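Local structure of endoribonuclease AbiQ (4GLK) at residues A[3-8]-A[103-108]; A[32-37]-A[47-52]; A[72-77]-A[116-121]. The protein cleaves RNA as the toxic endoribonuclease of a type III toxin-antitoxin system, and is neutralized by its cognate antitoxin RNA, AntiQ. The protein carries 1 engineered substitution. All coordinates share one frame; numbering follows the deposited sequence.

Contact 1: A[3-8]-A[103-108]; sequences LRFFTV and LPLDLK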
ATOM      1  N   LEU A   3       0.859   8.677  -9.043  1.00 23.44           N
ATOM      2  CA  LEU A   3       0.151   7.889  -8.030  1.00 23.27           C
ATOM      3  C   LEU A   3      -1.369   7.825  -8.371  1.00 26.84           C
ATOM      4  O   LEU A   3      -1.964   8.839  -8.735  1.00 24.69           O
ATOM      5  CB  LEU A   3       0.357   8.557  -6.655  1.00 23.46           C
ATOM      6  CG  LEU A   3       1.217   7.879  -5.590  1.00 27.43           C
ATOM      7  CD1 LEU A   3       2.234   6.927  -6.160  1.00 24.00           C
ATOM      8  CD2 LEU A   3       1.891   8.928  -4.692  1.00 27.60           C
ATOM      9  N   ARG A   4      -1.976   6.634  -8.259  1.00 23.86           N
ATOM     10  CA  ARG A   4      -3.385   6.403  -8.562  1.00 23.17           C
ATOM     11  C   ARG A   4      -3.919   5.355  -7.644  1.00 26.70           C
ATOM     12  O   ARG A   4      -3.135   4.609  -7.067  1.00 26.16           O
ATOM     13  CB  ARG A   4      -3.516   5.830  -9.977  1.00 27.58           C
ATOM     14  CG  ARG A   4      -3.631   6.827 -11.062  1.00 38.23           C
ATOM     15  CD  ARG A   4      -2.427   6.750 -11.932  1.00 50.31           C
ATOM     16  NE  ARG A   4      -2.438   5.599 -12.830  1.00 52.89           N
ATOM     17  CZ  ARG A   4      -1.368   5.195 -13.505  1.00 62.15           C
ATOM     18  NH1 ARG A   4      -0.213   5.831 -13.362  1.00 44.53           N
ATOM     19  NH2 ARG A   4      -1.440   4.165 -14.324  1.00 51.55           N
ATOM     20  N   PHE A   5      -5.254   5.175  -7.640  1.00 24.17           N
ATOM     21  CA  PHE A   5      -5.924   4.152  -6.843  1.00 23.28           C
ATOM     22  C   PHE A   5      -6.150   2.904  -7.658  1.00 24.76           C
ATOM     23  O   PHE A   5      -6.520   2.963  -8.832  1.00 23.20           O
ATOM     24  CB  PHE A   5      -7.261   4.654  -6.273  1.00 24.73           C
ATOM     25  CG  PHE A   5      -7.193   5.677  -5.161  1.00 26.01           C
ATOM     26  CD1 PHE A   5      -6.578   5.374  -3.954  1.00 29.23           C
ATOM     27  CD2 PHE A   5      -7.820   6.910  -5.290  1.00 27.72           C
ATOM     28  CE1 PHE A   5      -6.577   6.289  -2.899  1.00 30.18           C
ATOM     29  CE2 PHE A   5      -7.785   7.842  -4.249  1.00 31.28           C
ATOM     30  CZ  PHE A   5      -7.170   7.519  -3.054  1.00 29.52           C
ATOM     31  N   PHE A   6      -5.949   1.765  -7.023  1.00 20.14           N
ATOM     32  CA  PHE A   6      -6.142   0.488  -7.690  1.00 19.13           C
ATOM     33  C   PHE A   6      -6.712  -0.493  -6.722  1.00 25.86           C
ATOM     34  O   PHE A   6      -6.638  -0.300  -5.497  1.00 25.25           O
ATOM     35  CB  PHE A   6      -4.787  -0.096  -8.139  1.00 20.33           C
ATOM     36  CG  PHE A   6      -4.051   0.675  -9.203  1.00 22.64           C
ATOM     37  CD1 PHE A   6      -4.311   0.454 -10.552  1.00 26.24           C
ATOM     38  CD2 PHE A   6      -3.072   1.593  -8.861  1.00 25.31           C
ATOM     39  CE1 PHE A   6      -3.640   1.184 -11.537  1.00 27.75           C
ATOM     40  CE2 PHE A   6      -2.402   2.319  -9.846  1.00 29.27           C
ATOM     41  CZ  PHE A   6      -2.675   2.094 -11.179  1.00 27.20           C
ATOM     42  N   THR A   7      -7.220  -1.595  -7.288  1.00 22.22           N
ATOM     43  CA  THR A   7      -7.579  -2.786  -6.565  1.00 22.10           C
ATOM     44  C   THR A   7      -6.742  -3.863  -7.237  1.00 23.88           C
ATOM     45  O   THR A   7      -6.146  -3.641  -8.303  1.00 20.45           O
ATOM     46  CB  THR A   7      -9.101  -3.080  -6.518  1.00 34.21           C
ATOM     47  OG1 THR A   7      -9.605  -3.365  -7.817  1.00 36.06           O
ATOM     48  CG2 THR A   7      -9.917  -1.978  -5.805  1.00 32.36           C
ATOM     49  N   VAL A   8      -6.636  -5.004  -6.581  1.00 20.60           N
ATOM     50  CA  VAL A   8      -5.885  -6.133  -7.100  1.00 20.85           C
ATOM     51  C   VAL A   8      -6.897  -7.269  -7.247  1.00 27.29           C
ATOM     52  O   VAL A   8      -7.903  -7.284  -6.516  1.00 26.59           O
ATOM     53  CB  VAL A   8      -4.673  -6.489  -6.185  1.00 24.37           C
ATOM     54  CG1 VAL A   8      -3.821  -7.604  -6.798  1.00 24.12           C
ATOM     55  CG2 VAL A   8      -3.802  -5.256  -5.926  1.00 24.32           C
ATOM     56  N   LEU A 103      -9.149   1.915  -9.983  1.00 27.68           N
ATOM     57  CA  LEU A 103     -10.348   2.107  -9.183  1.00 28.48           C
ATOM     58  C   LEU A 103     -11.141   3.353  -9.565  1.00 32.73           C
ATOM     59  O   LEU A 103     -10.690   4.473  -9.327  1.00 32.85           O
ATOM     60  CB  LEU A 103     -10.054   2.037  -7.680  1.00 28.69           C
ATOM     61  CG  LEU A 103     -11.213   2.333  -6.746  1.00 33.73           C
ATOM     62  CD1 LEU A 103     -12.058   1.091  -6.498  1.00 35.04           C
ATOM     63  CD2 LEU A 103     -10.708   2.886  -5.454  1.00 35.57           C
ATOM     64  N   PRO A 104     -12.351   3.167 -10.124  1.00 29.81           N
ATOM     65  CA  PRO A 104     -13.178   4.329 -10.486  1.00 29.74           C
ATOM     66  C   PRO A 104     -13.838   4.936  -9.252  1.00 33.62           C
ATOM     67  O   PRO A 104     -14.313   4.210  -8.374  1.00 31.89           O
ATOM     68  CB  PRO A 104     -14.217   3.740 -11.460  1.00 31.54           C
ATOM     69  CG  PRO A 104     -13.790   2.301 -11.700  1.00 36.01           C
ATOM     70  CD  PRO A 104     -13.027   1.908 -10.488  1.00 31.22           C
ATOM     71  N   LEU A 105     -13.810   6.273  -9.163  1.00 31.31           N
ATOM     72  CA  LEU A 105     -14.426   6.972  -8.048  1.00 31.35           C
ATOM     73  C   LEU A 105     -15.649   7.693  -8.532  1.00 38.99           C
ATOM     74  O   LEU A 105     -15.617   8.354  -9.575  1.00 39.35           O
ATOM     75  CB  LEU A 105     -13.485   7.995  -7.375  1.00 30.92           C
ATOM     76  CG  LEU A 105     -12.235   7.483  -6.657  1.00 35.68           C
ATOM     77  CD1 LEU A 105     -11.428   8.647  -6.120  1.00 36.00           C
ATOM     78  CD2 LEU A 105     -12.589   6.535  -5.503  1.00 37.53           C
ATOM     79  N   ASP A 106     -16.716   7.582  -7.757  1.00 37.34           N
ATOM     80  CA  ASP A 106     -17.964   8.294  -7.968  1.00 38.52           C
ATOM     81  C   ASP A 106     -17.922   9.427  -6.931  1.00 44.43           C
ATOM     82  O   ASP A 106     -18.182   9.195  -5.753  1.00 44.13           O
ATOM     83  CB  ASP A 106     -19.159   7.343  -7.753  1.00 40.85           C
ATOM     84  CG  ASP A 106     -20.524   8.012  -7.679  1.00 55.95           C
ATOM     85  OD1 ASP A 106     -20.731   9.033  -8.384  1.00 62.92           O
ATOM     86  OD2 ASP A 106     -21.383   7.513  -6.927  1.00 56.74           O
ATOM     87  N   LEU A 107     -17.537  10.638  -7.362  1.00 43.71           N
ATOM     88  CA  LEU A 107     -17.410  11.800  -6.477  1.00 45.74           C
ATOM     89  C   LEU A 107     -18.721  12.276  -5.824  1.00 53.61           C
ATOM     90  O   LEU A 107     -18.691  13.153  -4.960  1.00 52.89           O
ATOM     91  CB  LEU A 107     -16.673  12.963  -7.156  1.00 46.13           C
ATOM     92  CG  LEU A 107     -15.241  12.714  -7.661  1.00 51.40           C
ATOM     93  CD1 LEU A 107     -14.611  14.015  -8.050  1.00 52.42           C
ATOM     94  CD2 LEU A 107     -14.350  12.003  -6.620  1.00 51.45           C
ATOM     95  N   LYS A 108     -19.856  11.668  -6.210  1.00 52.69           N
ATOM     96  CA  LYS A 108     -21.165  11.945  -5.626  1.00 53.43           C
ATOM     97  C   LYS A 108     -21.184  11.325  -4.214  1.00 57.93           C
ATOM     98  O   LYS A 108     -21.829  11.870  -3.316  1.00 58.12           O
ATOM     99  CB  LYS A 108     -22.280  11.364  -6.514  1.00 55.97           C
TER

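Contact 2: A[32-37]-A[47-52]; sequences STYVGV and FIPLLS. Engineered in segment 47-52: Leu51 (natural residue Ser).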
ATOM      1  N   SER A  32      -9.683  -4.285  -0.740  1.00 39.61           N
ATOM      2  CA  SER A  32      -8.585  -3.410  -0.357  1.00 37.14           C
ATOM      3  C   SER A  32      -8.273  -2.358  -1.424  1.00 35.88           C
ATOM      4  O   SER A  32      -8.250  -2.671  -2.612  1.00 35.74           O
ATOM      5  CB  SER A  32      -7.337  -4.241  -0.091  1.00 40.83           C
ATOM      6  OG  SER A  32      -7.456  -5.021   1.085  1.00 52.55           O
ATOM      7  N   THR A  33      -8.047  -1.118  -1.004  1.00 28.64           N
ATOM      8  CA  THR A  33      -7.642  -0.066  -1.936  1.00 26.52           C
ATOM      9  C   THR A  33      -6.155   0.096  -1.808  1.00 25.93           C
ATOM     10  O   THR A  33      -5.613   0.149  -0.702  1.00 23.18           O
ATOM     11  CB  THR A  33      -8.487   1.221  -1.899  1.00 31.24           C
ATOM     12  OG1 THR A  33      -7.660   2.377  -1.705  1.00 39.83           O
ATOM     13  CG2 THR A  33      -9.622   1.163  -0.926  1.00 21.29           C
ATOM     14  N   TYR A  34      -5.501   0.068  -2.953  1.00 22.91           N
ATOM     15  CA  TYR A  34      -4.066   0.155  -3.093  1.00 22.15           C
ATOM     16  C   TYR A  34      -3.728   1.443  -3.809  1.00 27.28           C
ATOM     17  O   TYR A  34      -4.541   1.967  -4.577  1.00 26.23           O
ATOM     18  CB  TYR A  34      -3.559  -1.051  -3.921  1.00 23.14           C
ATOM     19  CG  TYR A  34      -3.475  -2.327  -3.116  1.00 24.49           C
ATOM     20  CD1 TYR A  34      -4.568  -3.170  -2.983  1.00 25.51           C
ATOM     21  CD2 TYR A  34      -2.295  -2.675  -2.459  1.00 24.85           C
ATOM     22  CE1 TYR A  34      -4.501  -4.326  -2.208  1.00 26.49           C
ATOM     23  CE2 TYR A  34      -2.211  -3.834  -1.699  1.00 25.60           C
ATOM     24  CZ  TYR A  34      -3.314  -4.657  -1.575  1.00 30.48           C
ATOM     25  OH  TYR A  34      -3.213  -5.791  -0.812  1.00 30.64           O
ATOM     26  N   VAL A  35      -2.513   1.939  -3.577  1.00 24.57           N
ATOM     27  CA  VAL A  35      -1.978   3.113  -4.239  1.00 24.11           C
ATOM     28  C   VAL A  35      -0.626   2.743  -4.827  1.00 28.92           C
ATOM     29  O   VAL A  35       0.161   2.029  -4.197  1.00 26.45           O
ATOM     30  CB  VAL A  35      -1.878   4.380  -3.345  1.00 28.25           C
ATOM     31  CG1 VAL A  35      -1.679   5.620  -4.221  1.00 27.73           C
ATOM     32  CG2 VAL A  35      -3.114   4.552  -2.447  1.00 27.89           C
ATOM     33  N   GLY A  36      -0.367   3.242  -6.026  1.00 26.50           N
ATOM     34  CA  GLY A  36       0.897   3.000  -6.701  1.00 26.69           C
ATOM     35  C   GLY A  36       1.089   3.787  -7.972  1.00 29.43           C
ATOM     36  O   GLY A  36       0.160   4.463  -8.426  1.00 28.52           O
ATOM     37  N   VAL A  37       2.284   3.692  -8.587  1.00 26.58           N
ATOM     38  CA  VAL A  37       3.459   2.917  -8.137  1.00 26.77           C
ATOM     39  C   VAL A  37       4.258   3.768  -7.144  1.00 34.54           C
ATOM     40  O   VAL A  37       4.529   4.941  -7.391  1.00 32.29           O
ATOM     41  CB  VAL A  37       4.341   2.442  -9.323  1.00 29.29           C
ATOM     42  CG1 VAL A  37       5.462   1.526  -8.859  1.00 28.08           C
ATOM     43  CG2 VAL A  37       3.495   1.754 -10.391  1.00 29.20           C
ATOM     44  N   PHE A  47       2.652  -1.612  -4.764  1.00 22.47           N
ATOM     45  CA  PHE A  47       1.418  -0.953  -4.378  1.00 21.14           C
ATOM     46  C   PHE A  47       1.202  -1.076  -2.877  1.00 23.19           C
ATOM     47  O   PHE A  47       1.368  -2.156  -2.340  1.00 21.68           O
ATOM     48  CB  PHE A  47       0.250  -1.546  -5.190  1.00 21.84           C
ATOM     49  CG  PHE A  47       0.450  -1.281  -6.671  1.00 21.45           C
ATOM     50  CD1 PHE A  47      -0.051  -0.128  -7.259  1.00 22.39           C
ATOM     51  CD2 PHE A  47       1.224  -2.136  -7.451  1.00 23.01           C
ATOM     52  CE1 PHE A  47       0.215   0.171  -8.596  1.00 22.43           C
ATOM     53  CE2 PHE A  47       1.471  -1.847  -8.795  1.00 25.12           C
ATOM     54  CZ  PHE A  47       0.953  -0.701  -9.360  1.00 22.37           C
ATOM     55  N   ILE A  48       0.867   0.047  -2.206  1.00 21.15           N
ATOM     56  CA  ILE A  48       0.625   0.132  -0.759  1.00 19.80           C
ATOM     57  C   ILE A  48      -0.881   0.076  -0.467  1.00 22.79           C
ATOM     58  O   ILE A  48      -1.651   0.862  -1.047  1.00 21.08           O
ATOM     59  CB  ILE A  48       1.238   1.420  -0.150  1.00 24.03           C
ATOM     60  CG1 ILE A  48       2.724   1.577  -0.508  1.00 26.08           C
ATOM     61  CG2 ILE A  48       1.078   1.455   1.372  1.00 27.50           C
ATOM     62  CD1 ILE A  48       3.345   2.880  -0.034  1.00 32.86           C
ATOM     63  N   PRO A  49      -1.324  -0.781   0.475  1.00 16.77           N
ATOM     64  CA  PRO A  49      -2.740  -0.732   0.861  1.00 18.42           C
ATOM     65  C   PRO A  49      -2.991   0.513   1.727  1.00 25.42           C
ATOM     66  O   PRO A  49      -2.138   0.929   2.488  1.00 22.62           O
ATOM     67  CB  PRO A  49      -2.957  -2.041   1.616  1.00 20.10           C
ATOM     68  CG  PRO A  49      -1.598  -2.396   2.159  1.00 22.76           C
ATOM     69  CD  PRO A  49      -0.560  -1.750   1.290  1.00 17.92           C
ATOM     70  N   LEU A  50      -4.145   1.136   1.539  1.00 27.25           N
ATOM     71  CA  LEU A  50      -4.558   2.351   2.226  1.00 28.85           C
ATOM     72  C   LEU A  50      -5.698   1.996   3.180  1.00 34.18           C
ATOM     73  O   LEU A  50      -6.629   1.281   2.775  1.00 32.89           O
ATOM     74  CB  LEU A  50      -5.037   3.369   1.153  1.00 29.96           C
ATOM     75  CG  LEU A  50      -5.695   4.693   1.615  1.00 36.49           C
ATOM     76  CD1 LEU A  50      -5.189   5.876   0.792  1.00 35.84           C
ATOM     77  CD2 LEU A  50      -7.225   4.619   1.451  1.00 41.94           C
ATOM     78  N   LEU A  51      -5.613   2.475   4.439  1.00 31.55           N
ATOM     79  CA  LEU A  51      -6.674   2.329   5.443  1.00 33.44           C
ATOM     80  C   LEU A  51      -7.241   3.712   5.768  1.00 40.28           C
ATOM     81  O   LEU A  51      -6.467   4.625   6.054  1.00 38.95           O
ATOM     82  CB  LEU A  51      -6.175   1.665   6.746  1.00 33.93           C
ATOM     83  CG  LEU A  51      -5.634   0.237   6.671  1.00 39.47           C
ATOM     84  CD1 LEU A  51      -5.341  -0.291   8.074  1.00 40.37           C
ATOM     85  CD2 LEU A  51      -6.614  -0.714   5.962  1.00 41.67           C
ATOM     86  N   SER A  52      -8.573   3.873   5.733  1.00 39.88           N
ATOM     87  CA  SER A  52      -9.221   5.151   6.060  1.00 41.94           C
ATOM     88  C   SER A  52      -9.190   5.443   7.556  1.00 48.31           C
ATOM     89  O   SER A  52      -9.181   4.507   8.356  1.00 48.30           O
ATOM     90  CB  SER A  52     -10.657   5.173   5.548  1.00 47.25           C
ATOM     91  OG  SER A  52     -10.660   5.433   4.152  1.00 60.04           O
TER
HETATM   92  O   HOH W   1      -7.543  -1.104   1.995  1.00 32.45           O

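Contact 3: A[72-77]-A[116-121]; sequences TRLFEI and QKQLIY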
ATOM      1  N   THR A  72       2.552   5.751   6.814  1.00 22.21           N
ATOM      2  CA  THR A  72       2.456   7.174   6.508  1.00 22.80           C
ATOM      3  C   THR A  72       1.028   7.619   6.804  1.00 27.69           C
ATOM      4  O   THR A  72       0.071   7.034   6.297  1.00 26.59           O
ATOM      5  CB  THR A  72       2.861   7.520   5.067  1.00 27.45           C
ATOM      6  OG1 THR A  72       4.206   7.151   4.889  1.00 30.61           O
ATOM      7  CG2 THR A  72       2.778   9.015   4.787  1.00 24.26           C
ATOM      8  N   ARG A  73       0.905   8.694   7.570  1.00 26.19           N
ATOM      9  CA  ARG A  73      -0.374   9.304   7.934  1.00 26.48           C
ATOM     10  C   ARG A  73      -0.815  10.293   6.852  1.00 28.69           C
ATOM     11  O   ARG A  73      -0.031  11.123   6.403  1.00 26.98           O
ATOM     12  CB  ARG A  73      -0.238   9.991   9.288  1.00 27.42           C
ATOM     13  CG  ARG A  73       0.131   9.036  10.409  1.00 37.11           C
ATOM     14  CD  ARG A  73       0.453   9.792  11.673  1.00 47.83           C
ATOM     15  NE  ARG A  73      -0.701  10.542  12.168  1.00 56.31           N
ATOM     16  CZ  ARG A  73      -0.622  11.560  13.015  1.00 63.21           C
ATOM     17  NH1 ARG A  73       0.558  11.980  13.452  1.00 46.28           N
ATOM     18  NH2 ARG A  73      -1.723  12.178  13.419  1.00 46.37           N
ATOM     19  N   LEU A  74      -2.048  10.166   6.396  1.00 25.61           N
ATOM     20  CA  LEU A  74      -2.568  11.017   5.321  1.00 25.25           C
ATOM     21  C   LEU A  74      -3.349  12.146   5.937  1.00 30.84           C
ATOM     22  O   LEU A  74      -4.022  11.949   6.947  1.00 30.54           O
ATOM     23  CB  LEU A  74      -3.473  10.212   4.374  1.00 24.80           C
ATOM     24  CG  LEU A  74      -2.867   9.342   3.247  1.00 28.43           C
ATOM     25  CD1 LEU A  74      -1.338   9.348   3.199  1.00 26.23           C
ATOM     26  CD2 LEU A  74      -3.442   7.941   3.275  1.00 30.79           C
ATOM     27  N   PHE A  75      -3.214  13.338   5.374  1.00 28.64           N
ATOM     28  CA  PHE A  75      -3.897  14.529   5.857  1.00 29.33           C
ATOM     29  C   PHE A  75      -4.612  15.210   4.710  1.00 32.71           C
ATOM     30  O   PHE A  75      -4.500  14.762   3.569  1.00 31.45           O
ATOM     31  CB  PHE A  75      -2.905  15.468   6.580  1.00 32.01           C
ATOM     32  CG  PHE A  75      -2.251  14.807   7.773  1.00 34.35           C
ATOM     33  CD1 PHE A  75      -2.912  14.729   8.996  1.00 37.81           C
ATOM     34  CD2 PHE A  75      -0.997  14.210   7.659  1.00 36.24           C
ATOM     35  CE1 PHE A  75      -2.329  14.061  10.080  1.00 38.25           C
ATOM     36  CE2 PHE A  75      -0.395  13.588   8.758  1.00 38.64           C
ATOM     37  CZ  PHE A  75      -1.067  13.519   9.960  1.00 36.73           C
ATOM     38  N   GLU A  76      -5.364  16.266   5.014  1.00 29.75           N
ATOM     39  CA  GLU A  76      -6.105  17.002   4.007  1.00 29.69           C
ATOM     40  C   GLU A  76      -5.341  18.258   3.636  1.00 34.61           C
ATOM     41  O   GLU A  76      -4.999  19.015   4.521  1.00 34.56           O
ATOM     42  CB  GLU A  76      -7.502  17.347   4.549  1.00 30.64           C
ATOM     43  CG  GLU A  76      -8.390  18.094   3.595  1.00 38.78           C
ATOM     44  CD  GLU A  76      -9.807  18.301   4.073  1.00 54.41           C
ATOM     45  OE1 GLU A  76     -10.126  17.995   5.241  1.00 49.29           O
ATOM     46  OE2 GLU A  76     -10.615  18.801   3.270  1.00 44.48           O
ATOM     47  N   ILE A  77      -5.066  18.493   2.353  1.00 32.24           N
ATOM     48  CA  ILE A  77      -4.381  19.741   1.963  1.00 33.76           C
ATOM     49  C   ILE A  77      -5.351  20.917   2.129  1.00 39.98           C
ATOM     50  O   ILE A  77      -6.486  20.841   1.693  1.00 40.37           O
ATOM     51  CB  ILE A  77      -3.800  19.640   0.542  1.00 37.79           C
ATOM     52  CG1 ILE A  77      -2.431  18.946   0.606  1.00 38.53           C
ATOM     53  CG2 ILE A  77      -3.695  21.017  -0.151  1.00 37.84           C
ATOM     54  CD1 ILE A  77      -2.070  18.294  -0.609  1.00 46.16           C
ATOM     55  N   GLN A 116     -10.468  11.114  -2.991  1.00 29.45           N
ATOM     56  CA  GLN A 116      -9.927  12.128  -3.892  1.00 29.28           C
ATOM     57  C   GLN A 116      -8.926  13.000  -3.110  1.00 33.38           C
ATOM     58  O   GLN A 116      -7.779  13.157  -3.541  1.00 32.98           O
ATOM     59  CB  GLN A 116     -11.086  12.957  -4.477  1.00 31.00           C
ATOM     60  CG  GLN A 116     -10.692  14.022  -5.512  1.00 56.70           C
ATOM     61  CD  GLN A 116     -11.819  14.975  -5.891  1.00 84.52           C
ATOM     62  OE1 GLN A 116     -11.866  15.485  -7.013  1.00 83.15           O
ATOM     63  NE2 GLN A 116     -12.728  15.281  -4.966  1.00 79.72           N
ATOM     64  N   LYS A 117      -9.348  13.470  -1.908  1.00 28.97           N
ATOM     65  CA  LYS A 117      -8.570  14.298  -0.983  1.00 28.55           C
ATOM     66  C   LYS A 117      -7.310  13.572  -0.521  1.00 29.16           C
ATOM     67  O   LYS A 117      -6.252  14.192  -0.462  1.00 26.92           O
ATOM     68  CB  LYS A 117      -9.432  14.733   0.219  1.00 31.74           C
ATOM     69  CG  LYS A 117     -10.523  15.721  -0.169  1.00 44.63           C
ATOM     70  CD  LYS A 117     -11.443  16.041   0.991  1.00 54.46           C
ATOM     71  CE  LYS A 117     -12.383  17.176   0.649  1.00 65.93           C
ATOM     72  NZ  LYS A 117     -11.659  18.463   0.420  1.00 67.22           N
ATOM     73  N   GLN A 118      -7.417  12.260  -0.224  1.00 24.94           N
ATOM     74  CA  GLN A 118      -6.264  11.432   0.162  1.00 24.74           C
ATOM     75  C   GLN A 118      -5.215  11.374  -0.962  1.00 27.38           C
ATOM     76  O   GLN A 118      -4.022  11.440  -0.674  1.00 26.49           O
ATOM     77  CB  GLN A 118      -6.696  10.003   0.489  1.00 25.74           C
ATOM     78  CG  GLN A 118      -7.501   9.868   1.774  1.00 37.71           C
ATOM     79  CD  GLN A 118      -7.968   8.448   1.958  1.00 46.47           C
ATOM     80  OE1 GLN A 118      -8.453   7.792   1.023  1.00 39.55           O
ATOM     81  NE2 GLN A 118      -7.862   7.954   3.174  1.00 37.55           N
ATOM     82  N   LEU A 119      -5.661  11.197  -2.221  1.00 24.34           N
ATOM     83  CA  LEU A 119      -4.798  11.152  -3.409  1.00 24.34           C
ATOM     84  C   LEU A 119      -4.136  12.492  -3.663  1.00 29.63           C
ATOM     85  O   LEU A 119      -2.940  12.504  -3.942  1.00 29.86           O
ATOM     86  CB  LEU A 119      -5.590  10.739  -4.655  1.00 24.07           C
ATOM     87  CG  LEU A 119      -4.782  10.260  -5.854  1.00 27.41           C
ATOM     88  CD1 LEU A 119      -3.835   9.113  -5.479  1.00 23.68           C
ATOM     89  CD2 LEU A 119      -5.721   9.800  -6.929  1.00 27.52           C
ATOM     90  N   ILE A 120      -4.884  13.624  -3.577  1.00 26.40           N
ATOM     91  CA  ILE A 120      -4.220  14.930  -3.758  1.00 27.55           C
ATOM     92  C   ILE A 120      -3.081  15.110  -2.723  1.00 29.91           C
ATOM     93  O   ILE A 120      -2.001  15.579  -3.087  1.00 30.12           O
ATOM     94  CB  ILE A 120      -5.122  16.198  -3.975  1.00 31.85           C
ATOM     95  CG1 ILE A 120      -5.121  17.175  -2.796  1.00 33.04           C
ATOM     96  CG2 ILE A 120      -6.530  15.909  -4.514  1.00 33.83           C
ATOM     97  CD1 ILE A 120      -4.785  18.570  -3.211  1.00 44.34           C
ATOM     98  N   TYR A 121      -3.312  14.666  -1.457  1.00 23.48           N
ATOM     99  CA  TYR A 121      -2.300  14.740  -0.417  1.00 21.77           C
ATOM    100  C   TYR A 121      -1.104  13.848  -0.751  1.00 25.02           C
ATOM    101  O   TYR A 121       0.031  14.300  -0.685  1.00 22.43           O
ATOM    102  CB  TYR A 121      -2.853  14.413   0.971  1.00 21.40           C
ATOM    103  CG  TYR A 121      -1.785  14.533   2.040  1.00 20.37           C
ATOM    104  CD1 TYR A 121      -1.308  15.780   2.442  1.00 22.84           C
ATOM    105  CD2 TYR A 121      -1.201  13.401   2.597  1.00 19.61           C
ATOM    106  CE1 TYR A 121      -0.288  15.895   3.383  1.00 23.20           C
ATOM    107  CE2 TYR A 121      -0.166  13.503   3.520  1.00 19.75           C
ATOM    108  CZ  TYR A 121       0.284  14.752   3.914  1.00 24.73           C
ATOM    109  OH  TYR A 121       1.256  14.856   4.871  1.00 24.66           O
TER
HETATM  110  O   HOH W   2      -5.983  16.563   0.457  1.00 29.68           O

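Contact 1: A[3-8]-A[103-108]
Leu103 meets Phe5 through one backbone bond and one side-chain contact. Its N-H points at Phe5 O, with Leu103 N 3.1 Å from Phe5 O. The backbones come closest at Phe6 and Leu103, with CA atoms 4.7 Å apart.

The Leu103 side chain fills the angle between Phe5 and Thr7. Its CG is trans to the backbone N (chi1 175°), and its two methyls then part company. Leu103 CD2 rests on the Phe5 CB at 4.0 Å. Leu103 CD1 takes the other direction and meets Thr7 CG2 at 3.8 Å, the two side chains crossing at about a right angle. This contact uses the methyl of Thr7, not its hydroxyl. Phe5 has its CG opposite the carbonyl carbon (chi1 -72°), which carries the ring out toward Leu105. Leu105, two residues beyond Leu103, crosses the Phe5 side chain, again at about a right angle. Its CD1 lies 4.1 Å from Phe5 CD2 and 4.2 Å from Phe5 CE2, so one methyl touches two neighbouring ring carbons. The contact is small and apolar apart from the single bond.

Segment 103-108 leaves strand 100-102, the outermost neighbour of strand 4-8, and leads into helix 110-124. Phe5 lies between this connection and the helix, where it also touches Met115 and Leu119. On its other side strand 4-8 pairs with strand 33-40, through Arg4 with Gly36 and Phe6 with Tyr34.

Contact 2: A[32-37]-A[47-52]
Val35 O accepts one hydrogen bond from the facing strand, from Ile48 N at 2.9 Å. The CA-H of Phe47 also approaches this oxygen, with Phe47 CA 3.2 Å from Val35 O; this is a contact rather than a second hydrogen bond. The reciprocal bond runs from Val35 N to Ile48 O, also 2.9 Å. Leu50 N to Thr33 O continues the series. Beyond it a water bridges Thr33 N and Leu50 O, accepting from the first and donating to the second.

These bonds join strands 33-40 and 45-52 as an antiparallel beta hairpin in the centre of the sheet. Tyr34 and Pro49 form a non-hydrogen-bonded pair. Strand 4-8 flanks the hairpin on one side and strand 79-94 on the other.

Tyr34 and Pro49 share one face of the sheet. Pro49 CB sits over a face of the Tyr34 ring, 4.2 Å from its centroid, as a CH-pi contact. Phe47 O lies at the edge of that ring, near its plane. Tyr34 CG is trans to the carbonyl carbon (chi1 -78°), which lays the ring beside Pro49. Tyr34 CD2 also touches Phe47 CB. The Phe47 ring runs along the backbone of Gly36, with Phe47 CD1 3.3 Å from Gly36 CA. No side chain stands between them. The peptide bond from Gly36 to Val37 is cis, and Val37 CG2 reaches Phe47 CZ at 3.7 Å.

On the other face Val35 CG2 touches Leu50 CD1. Leu50 CD2 and CB both lie against Thr33 OG1, at 3.9 and 4.0 Å. This hydroxyl is buried by the hairpin and has no hydrogen-bonding partner in the model. Helix 110-124 covers this face, with Met115 on Thr33 and Gln118 on Leu50.

Contact 3: A[72-77]-A[116-121]
The Tyr121 ring carries Phe75 on one face. Phe75 N stands 3.4 Å above its plane, offset toward the rim, and Phe75 CB lies over the same face as a CH-pi contact, 4.3 Å from the centroid. The Phe75 ring turns its edge to that face, with the planes at 87°, in an offset edge-to-face pair. At the edge of Tyr121, Ile77 CG1 meets Tyr121 CD1 in the ring plane. The other end of Phe75 touches its own strand: Phe75 CZ sits over the centre of the Arg73 guanidinium.

Helix segment 116-121 crosses strand segment 72-76, at an edge of the antiparallel sheet. Their axes are 7.5 Å apart at closest, and their N-to-C directions differ by 108°. Tyr121 CG, trans to its own backbone N (chi1 -179°), brings the ring alongside this strand. Phe75 O lies close to Tyr121 CB, 3.1 Å away.

Further along, a salt bridge joins Lys117 NZ to Glu76 OE2 at 3.1 Å, met on the anti side of the carboxylate. Glu76 OE1 is held by Asn79 and Asn82. Ile77 CD1 packs on Ile120 CD1, and a water links Ile77 N to Lys117 O.

Overall arrangement
From the N terminus, strand 4-8 comes first, and contact 1 is completed only when the chain returns at 103-108. Contact 2 opens and closes within that long excursion as the hairpin of strands 33-40 and 45-52. Segment 72-77 follows, still before contact 1 closes. Its partner, 116-121, comes after, so contacts 1 and 3 cross, while contacts 2 and 3 follow in series. Strands 4-8 and 33-40 are neighbours, so contacts 1 and 2 share the sheet. Helix 110-124 packs over the sheet and touches residues of all three contacts. Leu50 of contact 2 also touches Leu74 of contact 3.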